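Local coordinates for phosphoglycerol transferase GacH (PDB 6DGM), which probably transfers glycerol phosphate onto the rhamnose polysaccharide of the streptococcal cell wall, this chain being its metal-binding sulfatase-like domain, at residues 70-74 and 75-79. Sequence-based numbering, arbitrary orientation.
Sequences AIKNS and TTAGL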
ATOM      1  N   ALA A  70      -5.181 -13.585 -12.476  1.00 22.33           N
ATOM      2  CA  ALA A  70      -5.410 -14.904 -11.909  1.00 23.18           C
ATOM      3  C   ALA A  70      -5.116 -14.912 -10.414  1.00 22.03           C
ATOM      4  O   ALA A  70      -5.809 -15.583  -9.641  1.00 23.22           O
ATOM      5  CB  ALA A  70      -4.532 -15.920 -12.623  1.00 24.77           C
ATOM      6  N   ILE A  71      -4.072 -14.203  -9.997  1.00 20.81           N
ATOM      7  CA  ILE A  71      -3.789 -14.079  -8.571  1.00 21.55           C
ATOM      8  C   ILE A  71      -4.957 -13.403  -7.863  1.00 21.96           C
ATOM      9  O   ILE A  71      -5.435 -13.875  -6.823  1.00 21.53           O
ATOM     10  CB  ILE A  71      -2.461 -13.330  -8.353  1.00 22.01           C
ATOM     11  CG1 ILE A  71      -1.295 -14.180  -8.854  1.00 22.72           C
ATOM     12  CG2 ILE A  71      -2.308 -12.974  -6.873  1.00 23.17           C
ATOM     13  CD1 ILE A  71      -0.060 -13.368  -9.200  1.00 23.96           C
ATOM     14  N   LYS A  72      -5.456 -12.297  -8.429  1.00 22.74           N
ATOM     15  CA  LYS A  72      -6.569 -11.582  -7.810  1.00 22.37           C
ATOM     16  C   LYS A  72      -7.789 -12.489  -7.652  1.00 22.82           C
ATOM     17  O   LYS A  72      -8.513 -12.409  -6.652  1.00 22.88           O
ATOM     18  CB  LYS A  72      -6.922 -10.345  -8.638  1.00 21.10           C
ATOM     19  CG  LYS A  72      -5.851  -9.250  -8.630  1.00 19.46           C
ATOM     20  CD  LYS A  72      -6.275  -8.010  -9.425  1.00 19.75           C
ATOM     21  CE  LYS A  72      -7.354  -7.220  -8.699  1.00 20.86           C
ATOM     22  NZ  LYS A  72      -7.966  -6.174  -9.559  1.00 21.44           N
ATOM     23  N   ASN A  73      -8.029 -13.365  -8.627  1.00 22.61           N
ATOM     24  CA  ASN A  73      -9.173 -14.256  -8.542  1.00 25.88           C
ATOM     25  C   ASN A  73      -9.021 -15.293  -7.433  1.00 28.46           C
ATOM     26  O   ASN A  73     -10.030 -15.859  -7.001  1.00 31.57           O
ATOM     27  CB  ASN A  73      -9.382 -14.965  -9.883  1.00 31.81           C
ATOM     28  CG  ASN A  73      -9.985 -14.061 -10.936  1.00 38.92           C
ATOM     29  OD1 ASN A  73     -10.720 -13.119 -10.624  1.00 41.51           O
ATOM     30  ND2 ASN A  73      -9.680 -14.346 -12.201  1.00 43.19           N
ATOM     31  N   SER A  74      -7.791 -15.534  -6.956  1.00 27.24           N
ATOM     32  CA  SER A  74      -7.485 -16.631  -6.047  1.00 29.00           C
ATOM     33  C   SER A  74      -7.393 -16.207  -4.590  1.00 24.99           C
ATOM     34  O   SER A  74      -7.261 -17.067  -3.714  1.00 25.82           O
ATOM     35  CB  SER A  74      -6.134 -17.270  -6.413  1.00 32.49           C
ATOM     36  OG  SER A  74      -5.024 -16.438  -6.039  1.00 32.80           O
ATOM     37  N   THR A  75      -7.440 -14.917  -4.307  1.00 21.99           N
ATOM     38  CA  THR A  75      -7.157 -14.446  -2.963  1.00 21.72           C
ATOM     39  C   THR A  75      -7.854 -13.109  -2.775  1.00 22.33           C
ATOM     40  O   THR A  75      -8.417 -12.546  -3.715  1.00 23.52           O
ATOM     41  CB  THR A  75      -5.644 -14.322  -2.741  1.00 21.93           C
ATOM     42  OG1 THR A  75      -5.392 -14.153  -1.344  1.00 22.90           O
ATOM     43  CG2 THR A  75      -5.054 -13.157  -3.533  1.00 21.82           C
ATOM     44  N   THR A  76      -7.803 -12.610  -1.551  1.00 22.47           N
ATOM     45  CA  THR A  76      -8.353 -11.291  -1.261  1.00 21.74           C
ATOM     46  C   THR A  76      -7.736 -10.263  -2.190  1.00 20.33           C
ATOM     47  O   THR A  76      -6.514 -10.139  -2.272  1.00 19.45           O
ATOM     48  CB  THR A  76      -8.051 -10.940   0.197  1.00 21.92           C
ATOM     49  OG1 THR A  76      -8.619 -11.951   1.035  1.00 22.40           O
ATOM     50  CG2 THR A  76      -8.607  -9.567   0.572  1.00 21.24           C
ATOM     51  N   ALA A  77      -8.581  -9.529  -2.908  1.00 19.77           N
ATOM     52  CA  ALA A  77      -8.073  -8.652  -3.956  1.00 18.94           C
ATOM     53  C   ALA A  77      -9.194  -7.758  -4.456  1.00 19.42           C
ATOM     54  O   ALA A  77     -10.377  -8.034  -4.241  1.00 20.89           O
ATOM     55  CB  ALA A  77      -7.505  -9.458  -5.130  1.00 19.62           C
ATOM     56  N   GLY A  78      -8.808  -6.698  -5.153  1.00 18.35           N
ATOM     57  CA  GLY A  78      -9.791  -5.797  -5.701  1.00 18.58           C
ATOM     58  C   GLY A  78      -9.160  -4.545  -6.260  1.00 17.59           C
ATOM     59  O   GLY A  78      -8.073  -4.585  -6.845  1.00 17.50           O
ATOM     60  N   LEU A  79      -9.844  -3.425  -6.058  1.00 17.28           N
ATOM     61  CA  LEU A  79      -9.371  -2.123  -6.477  1.00 17.59           C
ATOM     62  C   LEU A  79      -9.023  -1.288  -5.252  1.00 18.04           C
ATOM     63  O   LEU A  79      -9.683  -1.377  -4.212  1.00 18.02           O
ATOM     64  CB  LEU A  79     -10.447  -1.395  -7.285  1.00 18.85           C
ATOM     65  CG  LEU A  79     -10.969  -2.165  -8.495  1.00 21.29           C
ATOM     66  CD1 LEU A  79     -12.064  -1.380  -9.192  1.00 23.17           C
ATOM     67  CD2 LEU A  79      -9.847  -2.461  -9.462  1.00 21.49           C
TER
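Lys72 lays its chain over Ala77 and along the start of strand 77-81. Near its root, CB of Lys72 lies 3.7 Å from CB of Ala77, and Lys72 CG packs on the same methyl. That CB of Ala77 also lies 3.5 Å from both CA and O of Lys72. Farther out the chain bends at its third torsion (chi3 72°), and NZ of Lys72 comes 3.1 Å from O of Gly78, a weak hydrogen bond; the stronger partner of this ammonium is Asp292, in a salt bridge. The segments form a tight helix-to-strand connection in the alkaline-phosphatase-like core: the N-to-C directions of helix 70-74 and strand 77-79 differ by 114°, and the strand enters the large mixed sheet beside strand 290-297. At the turn, Ile71 O accepts hydrogen bonds from both N and OG of Ser74; the hydroxyl reaches it at 2.7 Å (Ser74 OG to Ile71 O), slightly tilted from the carbonyl plane. Thr75 brings its methyl CG2 to 3.4 Å from the same Ile71 O, while its OG1, anti to the backbone N (chi1 -167°), is hydrogen-bonded to Ile295 O. Two carbonyls meet where Lys72 O stands 2.9 Å from Thr75 O; the ammonium of Lys303 donates to both, which probably offsets their repulsion.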